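Local coordinates for FERM, ARHGEF and pleckstrin domain-containing protein 2 (Mus musculus, PDB 6D2K), which activates the small GTPase RAC1 as a guanine nucleotide exchange factor, acting in semaphorin responses, actin remodelling and integrin signalling, its FERM domain being the part described here, at residues E45-G50 against H281-L286; F49-K54 against I61-M66; T120-A125 against L161-D166; L126-L131 against N151-N156. All coordinates share one frame; numbering follows the deposited sequence.

Interaction 1 of 4, residues E45-G50 against H281-L286; sequences ECDYFG and HTFFRL
Asp47 and Tyr48 meet Phe283 where two lobes of the FERM cloverleaf touch: the ubiquitin-like N-terminal lobe, which supplies the short 3-10 turn 46-48, and the PH-like C-terminal lobe, which supplies the last turn of its closing helix 267-284. Ahead of the turn, Glu45 reaches instead to the central lobe, its carboxylate hydrogen-bonded to Gln96 N, Glu97 N and Thr100. Both the backbone O and the carboxylate of Asp47 come close to Phe283: O lies 3.5 Å from Phe283 CE1 and OD1 lies 3.7 Å from the same carbon. Asp47 O approaches the ring obliquely, and any electrostatic gain is probably slight. Tyr48 follows with the main apolar contact, an offset edge-to-face (T-shaped) pair. The edge of Phe283 points at the face of Tyr48, with ring centroids 5.1 Å apart and planes at 73°. The CZ corner of Phe283 sits toward the rim of that face, 3.6 Å from Tyr48 CE1. Phe283 has CG anti to its backbone N (chi1 -167°), which sends the ring out from the helix to the turn. An alanine in place of Tyr48 would remove the face on which this edge rests and would probably leave a gap beside Phe283, weakening the bridge between lobes. Backbone bonds from Tyr48 to Lys86 and Phe87 hold the turn beside the segment that follows strand 79-85, and Phe87 also stacks on Phe283. Beyond Tyr48 the chain enters strand 49-54, with Phe49 N bonded to Cys46 O at 3.0 Å.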
# COMPACT_ATOMS: atom_id res chain seq x y z
N GLU A 45 1.22 16.44 -0.48
CA GLU A 45 0.72 15.56 0.56
C GLU A 45 1.58 14.30 0.61
O GLU A 45 1.08 13.18 0.55
CB GLU A 45 -0.75 15.23 0.31
CG GLU A 45 -1.63 16.50 0.27
CD GLU A 45 -3.11 16.20 0.07
OE1 GLU A 45 -3.87 16.26 1.06
OE2 GLU A 45 -3.50 15.92 -1.07
N CYS A 46 2.89 14.52 0.73
CA CYS A 46 3.85 13.43 0.70
C CYS A 46 3.83 12.58 1.97
O CYS A 46 4.36 11.46 1.96
CB CYS A 46 5.26 13.99 0.48
SG CYS A 46 5.74 15.20 1.74
N ASP A 47 3.22 13.06 3.05
CA ASP A 47 3.22 12.29 4.30
C ASP A 47 2.44 10.98 4.22
O ASP A 47 2.61 10.09 5.06
CB ASP A 47 2.79 13.14 5.52
CG ASP A 47 1.44 13.83 5.32
OD1 ASP A 47 0.68 13.93 6.31
OD2 ASP A 47 1.13 14.29 4.20
N TYR A 48 1.63 10.84 3.18
CA TYR A 48 0.88 9.59 2.97
C TYR A 48 1.71 8.52 2.29
O TYR A 48 1.28 7.38 2.20
CB TYR A 48 -0.37 9.82 2.13
CG TYR A 48 -1.43 10.61 2.85
CD1 TYR A 48 -2.37 9.97 3.65
CD2 TYR A 48 -1.49 11.99 2.74
CE1 TYR A 48 -3.34 10.69 4.33
CE2 TYR A 48 -2.45 12.71 3.44
CZ TYR A 48 -3.36 12.06 4.22
OH TYR A 48 -4.32 12.78 4.89
N PHE A 49 2.90 8.89 1.82
CA PHE A 49 3.64 8.04 0.89
C PHE A 49 4.98 7.56 1.45
O PHE A 49 5.48 8.10 2.43
CB PHE A 49 3.89 8.76 -0.44
CG PHE A 49 2.62 9.08 -1.19
CD1 PHE A 49 2.18 8.25 -2.20
CD2 PHE A 49 1.86 10.20 -0.87
CE1 PHE A 49 1.01 8.53 -2.90
CE2 PHE A 49 0.69 10.49 -1.57
CZ PHE A 49 0.27 9.65 -2.57
N GLY A 50 5.52 6.55 0.79
CA GLY A 50 6.84 6.04 1.11
C GLY A 50 7.49 5.41 -0.11
O GLY A 50 6.93 5.43 -1.22
N HIS A 281 -0.69 4.06 14.08
CA HIS A 281 -1.26 4.67 15.26
C HIS A 281 -0.87 6.14 15.35
O HIS A 281 -1.72 6.99 15.59
CB HIS A 281 -0.83 3.97 16.54
CG HIS A 281 -1.29 4.69 17.76
ND1 HIS A 281 -2.55 4.53 18.29
CD2 HIS A 281 -0.70 5.66 18.50
CE1 HIS A 281 -2.70 5.33 19.33
NE2 HIS A 281 -1.58 6.02 19.48
N THR A 282 0.41 6.44 15.19
CA THR A 282 0.89 7.82 15.26
C THR A 282 0.24 8.71 14.18
O THR A 282 -0.13 9.86 14.43
CB THR A 282 2.43 7.89 15.11
OG1 THR A 282 3.04 7.16 16.18
CG2 THR A 282 2.92 9.33 15.15
N PHE A 283 0.10 8.16 12.97
CA PHE A 283 -0.46 8.93 11.86
C PHE A 283 -1.94 9.27 12.06
O PHE A 283 -2.37 10.39 11.77
CB PHE A 283 -0.28 8.15 10.54
CG PHE A 283 -0.53 8.97 9.30
CD1 PHE A 283 0.46 9.78 8.78
CD2 PHE A 283 -1.75 8.91 8.63
CE1 PHE A 283 0.25 10.53 7.63
CE2 PHE A 283 -1.97 9.66 7.47
CZ PHE A 283 -0.97 10.47 6.97
N PHE A 284 -2.70 8.29 12.53
CA PHE A 284 -4.16 8.41 12.55
C PHE A 284 -4.76 8.72 13.91
O PHE A 284 -5.96 8.95 14.02
CB PHE A 284 -4.80 7.14 11.98
CG PHE A 284 -4.68 7.02 10.49
CD1 PHE A 284 -5.36 7.92 9.68
CD2 PHE A 284 -3.89 6.06 9.90
CE1 PHE A 284 -5.24 7.86 8.30
CE2 PHE A 284 -3.78 5.99 8.52
CZ PHE A 284 -4.45 6.89 7.72
N ARG A 285 -3.92 8.73 14.94
CA ARG A 285 -4.38 8.97 16.30
C ARG A 285 -3.59 10.07 17.00
O ARG A 285 -2.40 10.26 16.77
CB ARG A 285 -4.33 7.68 17.11
CG ARG A 285 -5.60 6.85 17.04
CD ARG A 285 -6.62 7.39 18.03
NE ARG A 285 -7.93 6.75 17.94
CZ ARG A 285 -8.56 6.47 16.80
NH1 ARG A 285 -8.01 6.75 15.63
NH2 ARG A 285 -9.76 5.89 16.83
N LEU A 286 -4.28 10.81 17.87
CA LEU A 286 -3.67 11.93 18.58
C LEU A 286 -2.68 12.71 17.74
O LEU A 286 -2.89 13.89 17.46
CB LEU A 286 -3.02 11.45 19.88
CG LEU A 286 -3.91 11.66 21.10
CD1 LEU A 286 -3.69 13.04 21.71
CD2 LEU A 286 -5.36 11.46 20.71

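Interaction 2 of 4, residues F49-K54 against I61-M66; sequences FGLEFK and IWLEPM
The beta hairpin of strands 49-54 and 60-62, at one margin of the ubiquitin-like sheet in the FERM N-terminal lobe, is joined here by Phe53 with Ile61 and Glu52 with Trp62. Phe53 and Ile61 form the antiparallel hydrogen-bonded pair: Phe53 N gives to Ile61 O at 3.0 Å, and Ile61 N returns to Phe53 O at 2.8 Å. A third bond, Leu63 N to Leu51 O, is almost straight at 177°. On the Phe53 side of the sheet the aromatic ring leans across the Ile61 branch, with CZ 3.3 Å from Ile61 CD1. With CG set between backbone N and carbonyl carbon (chi1 56°), the Phe53 ring swings toward the neighbouring strand. A serine in place of Phe53 is likely to leave the CG1-CD1 arm of Ile61 without its apolar cover and free to turn. The other face carries the non-hydrogen-bonded pair. Glu52 CB lies over one face of the Trp62 indole, and the extended chain carries OE2 over the same face near its rim, the carboxylate plane 22° from that of the ring, while OE1 makes a salt bridge with Arg82. The indole edge reaches Gly50, with Trp62 CZ3 3.6 Å from Gly50 C, and a side chain at Gly50 would run into the indole. Where the strands part, one water links them, accepting from Leu51 N at 3.0 Å and donating to Leu63 O at 2.9 Å.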
# COMPACT_ATOMS: atom_id res chain seq x y z
N PHE A 49 2.90 8.89 1.82
CA PHE A 49 3.64 8.04 0.89
C PHE A 49 4.98 7.56 1.45
O PHE A 49 5.48 8.10 2.43
CB PHE A 49 3.89 8.76 -0.44
CG PHE A 49 2.62 9.08 -1.19
CD1 PHE A 49 2.18 8.25 -2.20
CD2 PHE A 49 1.86 10.20 -0.87
CE1 PHE A 49 1.01 8.53 -2.90
CE2 PHE A 49 0.69 10.49 -1.57
CZ PHE A 49 0.27 9.65 -2.57
N GLY A 50 5.52 6.55 0.79
CA GLY A 50 6.84 6.04 1.11
C GLY A 50 7.49 5.41 -0.11
O GLY A 50 6.93 5.43 -1.22
N LEU A 51 8.69 4.88 0.09
CA LEU A 51 9.37 4.11 -0.94
C LEU A 51 9.62 2.74 -0.36
O LEU A 51 10.00 2.61 0.79
CB LEU A 51 10.71 4.76 -1.30
CG LEU A 51 10.66 6.14 -1.95
CD1 LEU A 51 12.08 6.65 -2.15
CD2 LEU A 51 9.92 6.08 -3.27
N GLU A 52 9.37 1.70 -1.15
CA GLU A 52 9.51 0.35 -0.66
C GLU A 52 10.40 -0.45 -1.60
O GLU A 52 10.53 -0.13 -2.78
CB GLU A 52 8.14 -0.33 -0.51
CG GLU A 52 7.25 -0.30 -1.76
CD GLU A 52 5.91 -0.97 -1.55
OE1 GLU A 52 5.14 -1.09 -2.53
OE2 GLU A 52 5.62 -1.39 -0.41
N PHE A 53 11.03 -1.48 -1.05
CA PHE A 53 11.84 -2.38 -1.84
C PHE A 53 11.56 -3.82 -1.43
O PHE A 53 11.08 -4.08 -0.32
CB PHE A 53 13.33 -2.04 -1.73
CG PHE A 53 13.86 -2.03 -0.33
CD1 PHE A 53 14.52 -3.13 0.19
CD2 PHE A 53 13.72 -0.90 0.46
CE1 PHE A 53 15.01 -3.11 1.48
CE2 PHE A 53 14.20 -0.88 1.75
CZ PHE A 53 14.85 -1.98 2.26
N LYS A 54 11.83 -4.75 -2.33
CA LYS A 54 11.54 -6.15 -2.08
C LYS A 54 12.81 -6.83 -1.59
O LYS A 54 13.86 -6.71 -2.21
CB LYS A 54 11.05 -6.81 -3.37
CG LYS A 54 10.01 -7.90 -3.17
CD LYS A 54 9.45 -8.36 -4.52
CE LYS A 54 8.34 -9.38 -4.34
NZ LYS A 54 7.79 -9.84 -5.65
N ILE A 61 9.47 -4.03 2.01
CA ILE A 61 9.82 -3.29 3.21
C ILE A 61 9.98 -1.79 2.92
O ILE A 61 10.38 -1.40 1.83
CB ILE A 61 11.06 -3.90 3.92
CG1 ILE A 61 12.15 -2.87 4.16
CG2 ILE A 61 11.58 -5.12 3.16
CD1 ILE A 61 13.37 -3.43 4.86
N TRP A 62 9.60 -0.96 3.88
CA TRP A 62 9.66 0.49 3.73
C TRP A 62 11.05 1.07 3.98
O TRP A 62 11.75 0.67 4.92
CB TRP A 62 8.68 1.15 4.70
CG TRP A 62 7.25 0.87 4.38
CD1 TRP A 62 6.39 0.06 5.07
CD2 TRP A 62 6.50 1.40 3.28
NE1 TRP A 62 5.15 0.06 4.46
CE2 TRP A 62 5.20 0.88 3.36
CE3 TRP A 62 6.82 2.26 2.22
CZ2 TRP A 62 4.22 1.19 2.42
CZ3 TRP A 62 5.84 2.58 1.31
CH2 TRP A 62 4.55 2.05 1.42
N LEU A 63 11.44 2.02 3.14
CA LEU A 63 12.64 2.80 3.42
C LEU A 63 12.44 3.66 4.67
O LEU A 63 11.45 4.37 4.78
CB LEU A 63 12.99 3.69 2.21
CG LEU A 63 14.33 4.43 2.30
CD1 LEU A 63 15.48 3.45 2.10
CD2 LEU A 63 14.39 5.51 1.26
N GLU A 64 13.38 3.57 5.61
CA GLU A 64 13.31 4.35 6.85
C GLU A 64 13.99 5.71 6.66
O GLU A 64 15.10 5.79 6.16
CB GLU A 64 13.96 3.58 8.02
CG GLU A 64 13.33 2.21 8.27
CD GLU A 64 13.88 1.53 9.52
OE1 GLU A 64 13.53 1.97 10.63
OE2 GLU A 64 14.64 0.55 9.39
N PRO A 65 13.31 6.79 7.06
CA PRO A 65 13.84 8.13 6.76
C PRO A 65 15.08 8.51 7.57
O PRO A 65 15.86 9.34 7.10
CB PRO A 65 12.67 9.05 7.13
CG PRO A 65 11.86 8.26 8.12
CD PRO A 65 11.96 6.85 7.64
N MET A 66 15.26 7.91 8.74
CA MET A 66 16.33 8.30 9.67
C MET A 66 17.44 7.27 9.79
O MET A 66 18.16 7.23 10.80
CB MET A 66 15.75 8.57 11.06
CG MET A 66 14.54 9.47 11.06
SD MET A 66 14.97 11.21 11.19
CE MET A 66 14.19 11.62 12.75
O HOH W 1 9.41 5.23 2.93

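Interaction 3 of 4, residues T120-A125 against L161-D166; sequences TANTAA and LEKILD
Ala125 packs against Lys163 and Ile164 where the first turns of helix 121-136 cross helix 161-168 in the all-helical central lobe of the FERM domain. The short segments approach to 9.0 Å between axes, with a signed crossing angle of -53°, and the small alanine lies where the two come together. Its methyl does the apolar work: Ala125 CB rests 3.7 Å from Lys163 CB and 4.0 Å from Ile164 CG1. Ile164 therefore meets the alanine with its longer branch, whose CD1 goes on to Ile128; the Ile164 side chain also touches Leu132 further along helix 121-136. Phe167, one turn after Lys163, touches Ala125 and Asn122 as well.

The polar contact lies at the solvent-facing margin. The Lys163 chain is extended until its last torsion, where it bends (chi4 -66°), and it passes Asn122 at about a right angle. Asn122 OD1 meets it along the aliphatic part as well as at the tip, 3.6 Å from Lys163 CD and 3.5 Å from Lys163 NZ.

Within the first helix the polar bonds are local. Thr120 is the N-cap, its OG1 accepting a weak bond from Thr123 N at 3.4 Å, while Ala124 N and Ala125 N make regular helical bonds to Thr120 O and Ala121 O. On the second helix Glu162 forms a salt bridge with Arg145 of helix 141-150.

No hydrogen bond joins the two segments, so their cohesion rests on methyl and methylene packing, with the lysine ammonium probably adding no more than a loose electrostatic attraction to the amide oxygen.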
# COMPACT_ATOMS: atom_id res chain seq x y z
N THR A 120 -15.73 -8.25 -5.79
CA THR A 120 -16.54 -9.03 -6.70
C THR A 120 -16.14 -8.76 -8.14
O THR A 120 -15.51 -7.74 -8.43
CB THR A 120 -18.04 -8.76 -6.51
OG1 THR A 120 -18.31 -7.36 -6.73
CG2 THR A 120 -18.50 -9.16 -5.12
N ALA A 121 -16.50 -9.66 -9.04
CA ALA A 121 -16.15 -9.53 -10.45
C ALA A 121 -16.71 -8.24 -11.06
O ALA A 121 -15.99 -7.53 -11.77
CB ALA A 121 -16.65 -10.73 -11.23
N ASN A 122 -17.97 -7.94 -10.79
CA ASN A 122 -18.55 -6.72 -11.33
C ASN A 122 -17.83 -5.49 -10.80
O ASN A 122 -17.56 -4.55 -11.54
CB ASN A 122 -20.05 -6.60 -11.05
CG ASN A 122 -20.90 -7.27 -12.12
OD1 ASN A 122 -20.82 -6.92 -13.29
ND2 ASN A 122 -21.72 -8.22 -11.71
N THR A 123 -17.52 -5.50 -9.51
CA THR A 123 -16.86 -4.35 -8.92
C THR A 123 -15.46 -4.11 -9.48
O THR A 123 -15.04 -2.96 -9.69
CB THR A 123 -16.86 -4.43 -7.39
OG1 THR A 123 -18.22 -4.46 -6.96
CG2 THR A 123 -16.17 -3.21 -6.80
N ALA A 124 -14.72 -5.20 -9.72
CA ALA A 124 -13.41 -5.09 -10.34
C ALA A 124 -13.54 -4.46 -11.72
O ALA A 124 -12.77 -3.56 -12.08
CB ALA A 124 -12.75 -6.46 -10.43
N ALA A 125 -14.50 -4.97 -12.48
CA ALA A 125 -14.77 -4.48 -13.83
C ALA A 125 -15.15 -3.01 -13.82
O ALA A 125 -14.71 -2.22 -14.69
CB ALA A 125 -15.88 -5.31 -14.45
N LEU A 161 -13.63 -8.79 -19.91
CA LEU A 161 -13.62 -7.78 -20.96
C LEU A 161 -15.00 -7.21 -21.26
O LEU A 161 -15.18 -6.00 -21.31
CB LEU A 161 -12.97 -8.31 -22.24
CG LEU A 161 -11.90 -7.39 -22.82
CD1 LEU A 161 -12.50 -6.06 -23.19
CD2 LEU A 161 -10.79 -7.21 -21.80
N GLU A 162 -15.99 -8.07 -21.45
CA GLU A 162 -17.34 -7.60 -21.77
C GLU A 162 -17.90 -6.69 -20.68
O GLU A 162 -18.46 -5.64 -20.98
CB GLU A 162 -18.29 -8.77 -22.04
CG GLU A 162 -17.83 -9.67 -23.17
CD GLU A 162 -17.69 -8.94 -24.50
OE1 GLU A 162 -16.86 -9.38 -25.33
OE2 GLU A 162 -18.39 -7.93 -24.71
N LYS A 163 -17.76 -7.08 -19.42
CA LYS A 163 -18.25 -6.24 -18.34
C LYS A 163 -17.53 -4.89 -18.31
O LYS A 163 -18.15 -3.86 -18.08
CB LYS A 163 -18.08 -6.93 -16.98
CG LYS A 163 -18.95 -8.15 -16.76
CD LYS A 163 -18.60 -8.82 -15.44
CE LYS A 163 -19.34 -10.14 -15.27
NZ LYS A 163 -20.81 -9.94 -15.15
N ILE A 164 -16.22 -4.92 -18.53
CA ILE A 164 -15.42 -3.70 -18.48
C ILE A 164 -15.89 -2.69 -19.54
O ILE A 164 -16.08 -1.51 -19.25
CB ILE A 164 -13.92 -4.00 -18.70
CG1 ILE A 164 -13.35 -4.77 -17.51
CG2 ILE A 164 -13.16 -2.69 -18.90
CD1 ILE A 164 -11.99 -5.40 -17.76
N LEU A 165 -16.07 -3.18 -20.77
CA LEU A 165 -16.54 -2.38 -21.90
C LEU A 165 -17.94 -1.83 -21.64
O LEU A 165 -18.23 -0.66 -21.91
CB LEU A 165 -16.58 -3.24 -23.16
CG LEU A 165 -15.38 -3.27 -24.12
CD1 LEU A 165 -14.09 -2.78 -23.47
CD2 LEU A 165 -15.22 -4.68 -24.70
N ASP A 166 -18.81 -2.69 -21.14
CA ASP A 166 -20.18 -2.33 -20.80
C ASP A 166 -20.24 -1.17 -19.80
O ASP A 166 -20.98 -0.20 -20.00
CB ASP A 166 -20.89 -3.57 -20.25
CG ASP A 166 -22.31 -3.29 -19.77
OD1 ASP A 166 -23.02 -4.27 -19.47
OD2 ASP A 166 -22.71 -2.12 -19.68

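Interaction 4 of 4, residues L126-L131 against N151-N156; sequences LLISHL and NEYLPN
Ile128 and Leu131, one turn apart on helix 121-136, receive the side chain of Tyr153, which the loop after helix 141-150 turns toward the helix. The aromatic contact is a CH-pi interaction. Ile128 CG2 stands over one face of the Tyr153 ring, 4.2 Å from its centroid and 27° off the normal, displaced toward the ring root so that Tyr153 CG is its nearest atom at 3.8 Å.

Apolar packing continues around this point. The other branch of Ile128 follows the Tyr153 stem, with CD1 3.8 Å from Tyr153 CB, and ends 4.4 Å from Leu154 CB. Ile128 CG1 lies anti to its carbonyl carbon (chi1 -61°), which lets the two branches divide the work, one over the ring and one along the loop. Leu131 slides past the tyrosine in the opposite sense, its CB 3.9 Å from Tyr153 CE1. This belongs to the core of the FERM central lobe, a helical bundle resembling acyl-CoA-binding protein in fold, and Lys109 and Leu112 of helix 98-113 also border this packing, Lys109 touching Leu131 and Tyr153 and Leu112 touching Ile128.

Hydrogen bonds fix each partner separately, none crossing between the segments. At the far end of the ring Tyr153 OH bonds to His147 NE2, while the loop backbone is gathered by Gln157, whose OE1 takes both Tyr153 N and Leu154 N. Within the helix Leu126 O accepts twice, from His130 N at 3.2 Å and from Ser129 OG at 2.7 Å, the hydroxyl tilted 21° from the carbonyl plane; Ser129 OG also bonds to His171 NE2.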
# COMPACT_ATOMS: atom_id res chain seq x y z
N LEU A 126 -15.97 -2.62 -12.85
CA LEU A 126 -16.35 -1.22 -12.70
C LEU A 126 -15.15 -0.34 -12.37
O LEU A 126 -14.98 0.73 -12.95
CB LEU A 126 -17.44 -1.09 -11.63
CG LEU A 126 -17.96 0.32 -11.37
CD1 LEU A 126 -18.58 0.91 -12.66
CD2 LEU A 126 -18.97 0.30 -10.22
N LEU A 127 -14.31 -0.76 -11.43
CA LEU A 127 -13.08 -0.03 -11.13
C LEU A 127 -12.24 0.17 -12.39
O LEU A 127 -11.78 1.29 -12.66
CB LEU A 127 -12.24 -0.78 -10.08
CG LEU A 127 -12.69 -0.60 -8.64
CD1 LEU A 127 -11.99 -1.62 -7.74
CD2 LEU A 127 -12.38 0.81 -8.17
N ILE A 128 -12.00 -0.91 -13.12
CA ILE A 128 -11.18 -0.82 -14.33
C ILE A 128 -11.82 0.12 -15.34
O ILE A 128 -11.12 0.88 -15.99
CB ILE A 128 -10.92 -2.20 -14.95
CG1 ILE A 128 -10.17 -3.08 -13.95
CG2 ILE A 128 -10.12 -2.07 -16.25
CD1 ILE A 128 -10.10 -4.54 -14.36
N SER A 129 -13.15 0.09 -15.45
CA SER A 129 -13.82 0.96 -16.42
C SER A 129 -13.58 2.45 -16.12
O SER A 129 -13.46 3.27 -17.05
CB SER A 129 -15.32 0.64 -16.52
OG SER A 129 -16.04 1.10 -15.39
N HIS A 130 -13.52 2.80 -14.85
CA HIS A 130 -13.20 4.18 -14.47
C HIS A 130 -11.74 4.50 -14.71
O HIS A 130 -11.40 5.62 -15.14
CB HIS A 130 -13.59 4.47 -13.01
CG HIS A 130 -15.06 4.71 -12.84
ND1 HIS A 130 -15.89 3.87 -12.13
CD2 HIS A 130 -15.85 5.70 -13.32
CE1 HIS A 130 -17.12 4.34 -12.17
NE2 HIS A 130 -17.12 5.45 -12.89
N LEU A 131 -10.87 3.52 -14.47
CA LEU A 131 -9.45 3.71 -14.78
C LEU A 131 -9.24 3.95 -16.27
O LEU A 131 -8.45 4.81 -16.67
CB LEU A 131 -8.62 2.52 -14.29
CG LEU A 131 -8.49 2.38 -12.77
CD1 LEU A 131 -7.93 0.99 -12.39
CD2 LEU A 131 -7.63 3.48 -12.20
N ASN A 151 -2.06 -3.25 -21.97
CA ASN A 151 -1.98 -2.79 -20.58
C ASN A 151 -2.74 -3.71 -19.64
O ASN A 151 -3.94 -3.93 -19.81
CB ASN A 151 -2.54 -1.36 -20.46
CG ASN A 151 -1.75 -0.36 -21.26
OD1 ASN A 151 -0.80 0.23 -20.78
ND2 ASN A 151 -2.16 -0.16 -22.51
N GLU A 152 -2.04 -4.24 -18.65
CA GLU A 152 -2.68 -5.17 -17.71
C GLU A 152 -3.27 -4.46 -16.51
O GLU A 152 -2.63 -3.62 -15.88
CB GLU A 152 -1.68 -6.24 -17.27
CG GLU A 152 -1.25 -7.16 -18.40
CD GLU A 152 -0.96 -8.58 -17.90
OE1 GLU A 152 0.07 -9.15 -18.31
OE2 GLU A 152 -1.76 -9.10 -17.10
N TYR A 153 -4.52 -4.82 -16.20
CA TYR A 153 -5.23 -4.33 -15.02
C TYR A 153 -5.51 -5.46 -14.01
O TYR A 153 -5.63 -5.22 -12.81
CB TYR A 153 -6.55 -3.67 -15.44
CG TYR A 153 -6.34 -2.37 -16.17
CD1 TYR A 153 -6.45 -1.16 -15.51
CD2 TYR A 153 -5.98 -2.35 -17.52
CE1 TYR A 153 -6.25 0.03 -16.16
CE2 TYR A 153 -5.77 -1.16 -18.18
CZ TYR A 153 -5.90 0.03 -17.49
OH TYR A 153 -5.69 1.23 -18.13
N LEU A 154 -5.62 -6.68 -14.52
CA LEU A 154 -5.94 -7.83 -13.68
C LEU A 154 -5.46 -9.10 -14.38
O LEU A 154 -5.56 -9.21 -15.60
CB LEU A 154 -7.46 -7.89 -13.48
CG LEU A 154 -8.04 -8.90 -12.50
CD1 LEU A 154 -7.63 -8.58 -11.07
CD2 LEU A 154 -9.56 -8.90 -12.62
N PRO A 155 -4.92 -10.07 -13.63
CA PRO A 155 -4.60 -11.31 -14.33
C PRO A 155 -5.86 -11.94 -14.90
O PRO A 155 -6.90 -11.93 -14.26
CB PRO A 155 -4.02 -12.20 -13.21
CG PRO A 155 -3.60 -11.25 -12.13
CD PRO A 155 -4.56 -10.10 -12.20
N ASN A 156 -5.77 -12.49 -16.11
CA ASN A 156 -6.94 -13.04 -16.77
C ASN A 156 -8.04 -11.98 -16.90
O ASN A 156 -9.23 -12.28 -16.78
CB ASN A 156 -7.44 -14.29 -16.03
CG ASN A 156 -8.43 -15.09 -16.85
OD1 ASN A 156 -9.25 -15.84 -16.31
ND2 ASN A 156 -8.39 -14.92 -18.17

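In the fold
All four contacts belong to one FERM domain. Interactions 1 and 2 share Phe49 and Gly50 on strand 49-54, their centres 14 Å apart; interaction 2 is local to the N-terminal lobe, whereas interaction 1 ties that lobe to the end of the chain. Interactions 3 and 4 lie in the central lobe on successive turns of helix 121-136, centres 8 Å apart, and touch where Ile164 packs on Ile128 and Ser129. The two pairs sit on opposite sides of the chain's centre, interactions 2 and 3 being about 34 Å apart between centres. Because interaction 1 joins segments whose nearest ends are 231 positions apart, it encloses the whole central lobe along the sequence, consistent with a closed cloverleaf.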